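Local coordinates for protein D-alanine--D-alanine ligase (Coxiella burnetii, PDB 3TQT) that probably joins two D-alanines into D-alanyl-D-alanine at the cost of ATP, a step in making the peptidoglycan of the cell wall, at residues Leu197-Glu202 / Thr206-Glu211; Leu183-Val188 / Lys210-Tyr215; Pro154-His159 / Pro223-Arg228. All blocks are in the same frame, centred on the assembly; numbering follows the deposited sequence.

Contact 1 of 3, residues Leu197-Glu202 / Thr206-Glu211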
loop_
_atom_site.group_PDB
_atom_site.type_symbol
_atom_site.label_atom_id
_atom_site.label_comp_id
_atom_site.label_asym_id
_atom_site.label_seq_id
_atom_site.Cartn_x
_atom_site.Cartn_y
_atom_site.Cartn_z
ATOM N N LEU A 197 -18.060 16.693 5.437
ATOM C CA LEU A 197 -19.129 17.667 5.350
ATOM C C LEU A 197 -20.468 17.076 5.766
ATOM O O LEU A 197 -20.929 16.109 5.169
ATOM C CB LEU A 197 -19.204 18.200 3.918
ATOM C CG LEU A 197 -17.897 18.768 3.365
ATOM C CD1 LEU A 197 -18.110 19.328 1.974
ATOM C CD2 LEU A 197 -17.362 19.843 4.303
ATOM N N PRO A 198 -21.098 17.656 6.804
ATOM C CA PRO A 198 -22.437 17.215 7.206
ATOM C C PRO A 198 -23.473 17.799 6.260
ATOM O O PRO A 198 -23.371 18.970 5.902
ATOM C CB PRO A 198 -22.595 17.825 8.603
ATOM C CG PRO A 198 -21.789 19.077 8.533
ATOM C CD PRO A 198 -20.589 18.732 7.678
ATOM N N VAL A 199 -24.450 16.992 5.855
ATOM C CA VAL A 199 -25.470 17.446 4.926
ATOM C C VAL A 199 -26.858 17.028 5.394
ATOM O O VAL A 199 -27.064 15.903 5.850
ATOM C CB VAL A 199 -25.234 16.920 3.490
ATOM C CG1 VAL A 199 -23.854 17.357 2.969
ATOM C CG2 VAL A 199 -25.365 15.402 3.452
ATOM N N LYS A 200 -27.807 17.942 5.255
ATOM C CA LYS A 200 -29.179 17.728 5.708
ATOM C C LYS A 200 -30.183 17.819 4.557
ATOM O O LYS A 200 -31.362 17.487 4.725
ATOM C CB LYS A 200 -29.530 18.742 6.798
ATOM C CG LYS A 200 -30.326 18.165 7.964
ATOM C CD LYS A 200 -30.824 19.272 8.888
ATOM C CE LYS A 200 -32.207 19.782 8.478
ATOM N NZ LYS A 200 -32.402 19.940 7.001
ATOM N N THR A 201 -29.727 18.272 3.391
ATOM C CA THR A 201 -30.614 18.389 2.232
ATOM C C THR A 201 -29.973 17.839 0.963
ATOM O O THR A 201 -28.766 17.658 0.909
ATOM C CB THR A 201 -31.010 19.860 1.946
ATOM O OG1 THR A 201 -29.850 20.590 1.522
ATOM C CG2 THR A 201 -31.606 20.510 3.170
ATOM N N GLU A 202 -30.791 17.594 -0.059
ATOM C CA GLU A 202 -30.292 17.138 -1.356
ATOM C C GLU A 202 -29.274 18.123 -1.896
ATOM O O GLU A 202 -28.215 17.738 -2.388
ATOM C CB GLU A 202 -31.434 17.030 -2.368
ATOM C CG GLU A 202 -30.950 17.013 -3.826
ATOM C CD GLU A 202 -30.378 15.673 -4.222
ATOM O OE1 GLU A 202 -31.022 14.656 -3.893
ATOM O OE2 GLU A 202 -29.290 15.626 -4.850
ATOM N N THR A 206 -25.244 17.499 -2.814
ATOM C CA THR A 206 -24.530 17.611 -4.080
ATOM C C THR A 206 -23.460 18.696 -3.990
ATOM O O THR A 206 -22.392 18.567 -4.580
ATOM C CB THR A 206 -25.471 17.862 -5.286
ATOM O OG1 THR A 206 -25.855 19.237 -5.314
ATOM C CG2 THR A 206 -26.711 16.977 -5.203
ATOM N N LYS A 207 -23.735 19.768 -3.248
ATOM C CA LYS A 207 -22.697 20.770 -3.043
ATOM C C LYS A 207 -21.492 20.186 -2.296
ATOM O O LYS A 207 -20.349 20.503 -2.610
ATOM C CB LYS A 207 -23.237 21.991 -2.312
ATOM C CG LYS A 207 -24.003 22.950 -3.205
ATOM C CD LYS A 207 -24.473 24.166 -2.428
ATOM C CE LYS A 207 -25.182 25.157 -3.343
ATOM N NZ LYS A 207 -26.278 24.506 -4.113
ATOM N N ALA A 208 -21.752 19.342 -1.302
ATOM C CA ALA A 208 -20.679 18.726 -0.529
ATOM C C ALA A 208 -19.894 17.741 -1.385
ATOM O O ALA A 208 -18.677 17.645 -1.277
ATOM C CB ALA A 208 -21.241 18.023 0.681
ATOM N N VAL A 209 -20.598 17.004 -2.235
ATOM C CA VAL A 209 -19.938 16.047 -3.103
ATOM C C VAL A 209 -18.973 16.778 -4.017
ATOM O O VAL A 209 -17.827 16.364 -4.188
ATOM C CB VAL A 209 -20.952 15.244 -3.930
ATOM C CG1 VAL A 209 -20.262 14.564 -5.109
ATOM C CG2 VAL A 209 -21.640 14.215 -3.048
ATOM N N LYS A 210 -19.443 17.877 -4.592
ATOM C CA LYS A 210 -18.615 18.692 -5.467
ATOM C C LYS A 210 -17.389 19.198 -4.712
ATOM O O LYS A 210 -16.263 19.158 -5.220
ATOM C CB LYS A 210 -19.435 19.868 -6.018
ATOM C CG LYS A 210 -18.661 20.810 -6.927
ATOM C CD LYS A 210 -19.602 21.720 -7.714
ATOM C CE LYS A 210 -18.841 22.584 -8.715
ATOM N NZ LYS A 210 -19.723 23.070 -9.809
ATOM N N GLU A 211 -17.611 19.660 -3.488
ATOM C CA GLU A 211 -16.536 20.222 -2.680
ATOM C C GLU A 211 -15.474 19.180 -2.344
ATOM O O GLU A 211 -14.282 19.417 -2.513
ATOM C CB GLU A 211 -17.103 20.816 -1.394
ATOM C CG GLU A 211 -16.074 21.051 -0.320
ATOM C CD GLU A 211 -15.445 22.421 -0.385
ATOM O OE1 GLU A 211 -15.396 23.014 -1.488
ATOM O OE2 GLU A 211 -14.999 22.905 0.678
#

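Contact 2 of 3, residues Leu183-Val188 / Lys210-Tyr215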
loop_
_atom_site.group_PDB
_atom_site.type_symbol
_atom_site.label_atom_id
_atom_site.label_comp_id
_atom_site.label_asym_id
_atom_site.label_seq_id
_atom_site.Cartn_x
_atom_site.Cartn_y
_atom_site.Cartn_z
ATOM N N LEU A 183 -26.490 13.111 6.758
ATOM C CA LEU A 183 -25.383 12.360 6.179
ATOM C C LEU A 183 -24.065 13.114 6.317
ATOM O O LEU A 183 -24.041 14.335 6.476
ATOM C CB LEU A 183 -25.625 12.131 4.690
ATOM C CG LEU A 183 -26.502 10.981 4.201
ATOM C CD1 LEU A 183 -27.455 10.483 5.243
ATOM C CD2 LEU A 183 -27.231 11.385 2.926
ATOM N N PHE A 184 -22.976 12.365 6.244
ATOM C CA PHE A 184 -21.649 12.933 6.107
ATOM C C PHE A 184 -21.123 12.659 4.710
ATOM O O PHE A 184 -21.204 11.534 4.215
ATOM C CB PHE A 184 -20.693 12.316 7.131
ATOM C CG PHE A 184 -20.921 12.801 8.517
ATOM C CD1 PHE A 184 -20.909 14.159 8.790
ATOM C CD2 PHE A 184 -21.168 11.913 9.548
ATOM C CE1 PHE A 184 -21.137 14.624 10.070
ATOM C CE2 PHE A 184 -21.391 12.377 10.840
ATOM C CZ PHE A 184 -21.378 13.733 11.094
ATOM N N VAL A 185 -20.575 13.687 4.080
ATOM C CA VAL A 185 -19.843 13.486 2.838
ATOM C C VAL A 185 -18.373 13.696 3.161
ATOM O O VAL A 185 -17.975 14.793 3.538
ATOM C CB VAL A 185 -20.322 14.448 1.734
ATOM C CG1 VAL A 185 -19.496 14.264 0.451
ATOM C CG2 VAL A 185 -21.815 14.225 1.463
ATOM N N LYS A 186 -17.588 12.627 3.025
ATOM C CA LYS A 186 -16.220 12.551 3.534
ATOM C C LYS A 186 -15.241 12.165 2.427
ATOM O O LYS A 186 -15.518 11.256 1.654
ATOM C CB LYS A 186 -16.115 11.412 4.560
ATOM C CG LYS A 186 -16.724 11.632 5.925
ATOM C CD LYS A 186 -16.358 10.427 6.808
ATOM C CE LYS A 186 -16.635 10.664 8.284
ATOM N NZ LYS A 186 -18.087 10.862 8.570
ATOM N N ALA A 187 -14.078 12.808 2.378
ATOM C CA ALA A 187 -12.999 12.266 1.559
ATOM C C ALA A 187 -12.666 10.868 2.086
ATOM O O ALA A 187 -12.674 10.635 3.304
ATOM C CB ALA A 187 -11.775 13.165 1.633
ATOM N N VAL A 188 -12.381 9.932 1.196
ATOM C CA VAL A 188 -12.012 8.584 1.655
ATOM C C VAL A 188 -10.682 8.574 2.400
ATOM O O VAL A 188 -10.479 7.779 3.314
ATOM C CB VAL A 188 -11.938 7.546 0.505
ATOM C CG1 VAL A 188 -13.306 7.336 -0.134
ATOM C CG2 VAL A 188 -10.886 7.961 -0.518
ATOM N N LYS A 210 -19.443 17.877 -4.592
ATOM C CA LYS A 210 -18.615 18.692 -5.467
ATOM C C LYS A 210 -17.389 19.198 -4.712
ATOM O O LYS A 210 -16.263 19.158 -5.220
ATOM C CB LYS A 210 -19.435 19.868 -6.018
ATOM C CG LYS A 210 -18.661 20.810 -6.927
ATOM C CD LYS A 210 -19.602 21.720 -7.714
ATOM C CE LYS A 210 -18.841 22.584 -8.715
ATOM N NZ LYS A 210 -19.723 23.070 -9.809
ATOM N N GLU A 211 -17.611 19.660 -3.488
ATOM C CA GLU A 211 -16.536 20.222 -2.680
ATOM C C GLU A 211 -15.474 19.180 -2.344
ATOM O O GLU A 211 -14.282 19.417 -2.513
ATOM C CB GLU A 211 -17.103 20.816 -1.394
ATOM C CG GLU A 211 -16.074 21.051 -0.320
ATOM C CD GLU A 211 -15.445 22.421 -0.385
ATOM O OE1 GLU A 211 -15.396 23.014 -1.488
ATOM O OE2 GLU A 211 -14.999 22.905 0.678
ATOM N N VAL A 212 -15.908 18.019 -1.869
ATOM C CA VAL A 212 -14.954 16.991 -1.490
ATOM C C VAL A 212 -14.150 16.495 -2.677
ATOM O O VAL A 212 -12.973 16.159 -2.534
ATOM C CB VAL A 212 -15.620 15.801 -0.796
ATOM C CG1 VAL A 212 -14.587 14.683 -0.598
ATOM C CG2 VAL A 212 -16.212 16.245 0.541
ATOM N N PHE A 213 -14.767 16.460 -3.855
ATOM C CA PHE A 213 -14.032 16.048 -5.052
ATOM C C PHE A 213 -12.999 17.064 -5.500
ATOM O O PHE A 213 -12.241 16.806 -6.439
ATOM C CB PHE A 213 -14.960 15.728 -6.208
ATOM C CG PHE A 213 -15.601 14.382 -6.114
ATOM C CD1 PHE A 213 -14.885 13.282 -5.668
ATOM C CD2 PHE A 213 -16.929 14.215 -6.466
ATOM C CE1 PHE A 213 -15.492 12.033 -5.581
ATOM C CE2 PHE A 213 -17.528 12.970 -6.385
ATOM C CZ PHE A 213 -16.811 11.891 -5.937
ATOM N N ARG A 214 -12.967 18.218 -4.842
ATOM C CA ARG A 214 -11.861 19.142 -5.051
ATOM C C ARG A 214 -10.626 18.713 -4.250
ATOM O O ARG A 214 -9.524 19.183 -4.508
ATOM C CB ARG A 214 -12.252 20.571 -4.665
ATOM C CG ARG A 214 -13.362 21.175 -5.527
ATOM C CD ARG A 214 -13.863 22.504 -4.944
ATOM N NE ARG A 214 -12.796 23.489 -4.761
ATOM C CZ ARG A 214 -12.386 24.338 -5.703
ATOM N NH1 ARG A 214 -12.948 24.322 -6.906
ATOM N NH2 ARG A 214 -11.411 25.206 -5.449
ATOM N N TYR A 215 -10.815 17.817 -3.285
ATOM C CA TYR A 215 -9.737 17.427 -2.369
ATOM C C TYR A 215 -9.249 15.992 -2.548
ATOM O O TYR A 215 -8.082 15.693 -2.318
ATOM C CB TYR A 215 -10.215 17.564 -0.930
ATOM C CG TYR A 215 -10.819 18.902 -0.632
ATOM C CD1 TYR A 215 -10.337 20.045 -1.246
ATOM C CD2 TYR A 215 -11.871 19.026 0.264
ATOM C CE1 TYR A 215 -10.886 21.279 -0.981
ATOM C CE2 TYR A 215 -12.430 20.257 0.531
ATOM C CZ TYR A 215 -11.930 21.379 -0.091
ATOM O OH TYR A 215 -12.474 22.610 0.174
#

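Contact 3 of 3, residues Pro154-His159 / Pro223-Arg228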
loop_
_atom_site.group_PDB
_atom_site.type_symbol
_atom_site.label_atom_id
_atom_site.label_comp_id
_atom_site.label_asym_id
_atom_site.label_seq_id
_atom_site.Cartn_x
_atom_site.Cartn_y
_atom_site.Cartn_z
ATOM N N PRO A 154 -18.505 -5.596 12.269
ATOM C CA PRO A 154 -19.576 -4.593 12.200
ATOM C C PRO A 154 -18.967 -3.229 11.922
ATOM O O PRO A 154 -18.078 -2.827 12.670
ATOM C CB PRO A 154 -20.168 -4.604 13.613
ATOM C CG PRO A 154 -19.630 -5.852 14.265
ATOM C CD PRO A 154 -18.304 -6.113 13.632
ATOM N N VAL A 155 -19.403 -2.547 10.864
ATOM C CA VAL A 155 -18.911 -1.193 10.602
ATOM C C VAL A 155 -20.063 -0.223 10.356
ATOM O O VAL A 155 -21.170 -0.626 9.999
ATOM C CB VAL A 155 -17.951 -1.145 9.383
ATOM C CG1 VAL A 155 -16.809 -2.125 9.577
ATOM C CG2 VAL A 155 -18.712 -1.473 8.115
ATOM N N VAL A 156 -19.796 1.056 10.571
ATOM C CA VAL A 156 -20.721 2.102 10.165
ATOM C C VAL A 156 -20.868 2.008 8.653
ATOM O O VAL A 156 -19.872 1.945 7.933
ATOM C CB VAL A 156 -20.187 3.487 10.551
ATOM C CG1 VAL A 156 -21.120 4.584 10.027
ATOM C CG2 VAL A 156 -20.031 3.585 12.073
ATOM N N ASP A 157 -22.104 1.980 8.169
ATOM C CA ASP A 157 -22.322 1.785 6.746
ATOM C C ASP A 157 -21.790 2.975 5.969
ATOM O O ASP A 157 -21.577 4.051 6.529
ATOM C CB ASP A 157 -23.798 1.534 6.418
ATOM C CG ASP A 157 -23.989 0.922 5.024
ATOM O OD1 ASP A 157 -23.025 0.313 4.490
ATOM O OD2 ASP A 157 -25.096 1.047 4.453
ATOM N N TRP A 158 -21.554 2.769 4.679
ATOM C CA TRP A 158 -20.987 3.823 3.852
ATOM C C TRP A 158 -21.397 3.616 2.416
ATOM O O TRP A 158 -21.845 2.537 2.033
ATOM C CB TRP A 158 -19.460 3.825 3.948
ATOM C CG TRP A 158 -18.818 2.733 3.133
ATOM C CD1 TRP A 158 -18.164 2.873 1.939
ATOM C CD2 TRP A 158 -18.782 1.335 3.448
ATOM N NE1 TRP A 158 -17.709 1.651 1.504
ATOM C CE2 TRP A 158 -18.082 0.690 2.408
ATOM C CE3 TRP A 158 -19.278 0.567 4.512
ATOM C CZ2 TRP A 158 -17.865 -0.693 2.396
ATOM C CZ3 TRP A 158 -19.060 -0.798 4.503
ATOM C CH2 TRP A 158 -18.348 -1.415 3.454
ATOM N N HIS A 159 -21.234 4.658 1.617
ATOM C CA HIS A 159 -21.423 4.534 0.185
ATOM C C HIS A 159 -20.361 5.333 -0.527
ATOM O O HIS A 159 -20.275 6.540 -0.359
ATOM C CB HIS A 159 -22.807 5.031 -0.239
ATOM C CG HIS A 159 -23.072 4.832 -1.694
ATOM N ND1 HIS A 159 -23.360 3.596 -2.232
ATOM C CD2 HIS A 159 -23.040 5.697 -2.737
ATOM C CE1 HIS A 159 -23.523 3.713 -3.537
ATOM N NE2 HIS A 159 -23.335 4.976 -3.870
ATOM N N PRO A 223 -24.073 7.629 7.071
ATOM C CA PRO A 223 -25.176 8.167 7.866
ATOM C C PRO A 223 -24.618 8.798 9.125
ATOM O O PRO A 223 -23.649 8.280 9.672
ATOM C CB PRO A 223 -25.938 6.908 8.253
ATOM C CG PRO A 223 -24.845 5.874 8.359
ATOM C CD PRO A 223 -23.973 6.167 7.187
ATOM N N ARG A 224 -25.205 9.896 9.588
ATOM C CA ARG A 224 -24.853 10.394 10.911
ATOM C C ARG A 224 -25.472 9.485 11.968
ATOM O O ARG A 224 -26.688 9.375 12.083
ATOM C CB ARG A 224 -25.290 11.844 11.119
ATOM C CG ARG A 224 -24.724 12.449 12.401
ATOM C CD ARG A 224 -25.148 13.893 12.598
ATOM N NE ARG A 224 -26.603 14.043 12.591
ATOM C CZ ARG A 224 -27.379 13.937 13.667
ATOM N NH1 ARG A 224 -26.848 13.675 14.854
ATOM N NH2 ARG A 224 -28.693 14.093 13.550
ATOM N N ILE A 225 -24.604 8.832 12.727
ATOM C CA ILE A 225 -24.978 7.809 13.690
ATOM C C ILE A 225 -25.048 8.422 15.086
ATOM O O ILE A 225 -24.120 9.118 15.501
ATOM C CB ILE A 225 -23.890 6.695 13.701
ATOM C CG1 ILE A 225 -24.003 5.812 12.454
ATOM C CG2 ILE A 225 -23.968 5.855 14.965
ATOM C CD1 ILE A 225 -25.398 5.267 12.215
ATOM N N ARG A 226 -26.127 8.172 15.811
ATOM C CA ARG A 226 -26.174 8.606 17.200
ATOM C C ARG A 226 -25.350 7.628 18.030
ATOM O O ARG A 226 -25.442 6.408 17.858
ATOM C CB ARG A 226 -27.611 8.685 17.727
ATOM C CG ARG A 226 -27.712 9.333 19.113
ATOM C CD ARG A 226 -29.134 9.314 19.672
ATOM N NE ARG A 226 -30.105 9.788 18.689
ATOM C CZ ARG A 226 -31.363 9.363 18.624
ATOM N NH1 ARG A 226 -31.800 8.456 19.488
ATOM N NH2 ARG A 226 -32.178 9.838 17.687
ATOM N N GLY A 227 -24.519 8.154 18.915
ATOM C CA GLY A 227 -23.734 7.280 19.757
ATOM C C GLY A 227 -22.435 7.910 20.180
ATOM O O GLY A 227 -22.099 9.017 19.771
ATOM N N ARG A 228 -21.697 7.186 21.007
ATOM C CA ARG A 228 -20.449 7.697 21.526
ATOM C C ARG A 228 -19.296 7.277 20.627
ATOM O O ARG A 228 -19.311 6.193 20.042
ATOM C CB ARG A 228 -20.231 7.198 22.953
ATOM C CG ARG A 228 -21.334 7.618 23.903
ATOM C CD ARG A 228 -20.809 7.709 25.311
ATOM N NE ARG A 228 -20.891 6.444 26.021
ATOM C CZ ARG A 228 -20.258 6.197 27.164
ATOM N NH1 ARG A 228 -19.473 7.123 27.707
ATOM N NH2 ARG A 228 -20.397 5.019 27.754
#

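Contact 1 of 3, residues Leu197-Glu202 / Thr206-Glu211
L197 lays its CD1 methyl over A208 and the foot of E211. CD1 lies 3.6 Å from A208 CB and 3.5 Å from E211 CG. Its CG stands anti to the carbonyl carbon (chi1 -54°), which sends the branch toward the helix. The leucine lies crosswise to the glutamate chain, so the methyl rests on the aliphatic part of the glutamate. The chain of E211 bends at chi2, and its OE2 is hydrogen-bonded to Y215 OH. V199 reaches the same alanine, with V199 CG1 3.5 Å from A208 CB. The small A208 thus lies under two branched residues of one strand face. At the other end the link is a helical backbone bond, from T206 N to E202 O at 3.0 Å and nearly straight (161°). Residues K200 and T201 turn the chain from strand into helix. T201 caps the helix start, its OG1 accepting from E204 N. Strand 196-199 and helix 202-212 run almost antiparallel, at 163° between the short segments. The strand is at the edge of the four-stranded antiparallel sheet of the ATP-grasp fold, hydrogen-bonded to strand 183-187, whose V185 also packs on A208.

Contact 2 of 3, residues Leu183-Val188 / Lys210-Tyr215
V212 carries this contact, spreading its two methyl groups over V185 and A187 of the facing strand. CG2 lies toward V185, 3.8 Å from V185 CG1. CG1 lies toward A187, over the backbone there, 3.6 Å from A187 N. The same CG1 is 3.9 Å from A187 CB. With V212 CG1 anti to the backbone N (chi1 172°) and CG2 anti to the carbonyl carbon, the two methyls are spread along the strand, with K186 between them pointing away. The side chains that meet are apolar, though the methyls also rest on the strand's backbone. All three residues are buried.

V185 points its side chain at the helix. F205 and V209 of helix 202-212 also pack on it, and L219 of the next strand touches both V185 and V212. This is the small antiparallel sheet of the ATP-grasp fold, with helix 202-212 packed along one face. Strand 183-187 is an inner strand here, bonded to strand 196-199 on one side and to strand 219-223 on the other. The NZ of K186 forms a salt bridge with E222. Its side chain is about 7 Å from that of E316, a predicted magnesium ligand, consistent with that face of the strand looking toward the metal site.

Y215 N bonds to V212 O at 2.8 Å. The Y215 side chain folds back toward E211. Its ring has E211 O over the centre of one face, 3.6 Å above the plane. The hydroxyl gives a 2.6 Å hydrogen bond from Y215 OH to E211 OE2, meeting the carboxylate from above its plane. Y215 also packs on K368 of the second subunit.

Contact 3 of 3, residues Pro154-His159 / Pro223-Arg228
V156 and I225 meet through their CG1 atoms, 4.0 Å apart, and the two side chains lie alongside, pointing opposite ways. Both segments are connecting loops in the ATP-grasp part of the ligase. One leads into strand 159-161. The other joins strand 219-223 of the four-stranded sheet to strand 228-236 of the five-stranded sheet. V156 reaches across because CG1 is anti to the backbone N (chi1 176°). P223 adds a looser touch, with its CG 4.3 Å from V156 CG1.

The next shell fixes the V156 loop. V156 also packs on L313 and N315 of strand 312-318, and its backbone bonds to V314 of the same strand. Its carbonyl O accepts a hydrogen bond from K145 NZ. The side chain of V156 is about 9 Å from those of D303 and E316, predicted magnesium ligands.

The carboxylate of D157 is held by W178 and by R149 of helix 141-150. Its OD2 is hydrogen-bonded to W178 NE1, and its OD1 forms a salt bridge with R149 NH2. OD1 also receives a weak bond from W158 N, at 2.9 Å and 141°. W178 touches P223 as well, so one tryptophan borders both loops. The carbonyl of D157 has no hydrogen-bond partner in the model and is buried by the proline ring, with D157 O 3.3 Å from P223 CD.

Coming from the N terminus, past helix 141-150, the chain runs through 154-159 into strand 159-161 of the four-stranded sheet. Contact 3 closes the longest loop, returning at 223-228 where the chain leaves for the five-stranded sheet. Contacts 1 and 2 both lie within that loop. Contact 2 spans 183-188 to 210-215 and brackets contact 1, overlapping it at K210 and E211. The short turn of contact 1 joins strand 196-199 to helix 202-212. Both use helix 202-212. They also touch through the paired strands 183-187 and 196-199. Contact 3 lies about 17 Å from each, centre to centre, and touches contact 2 where F184 packs on R224.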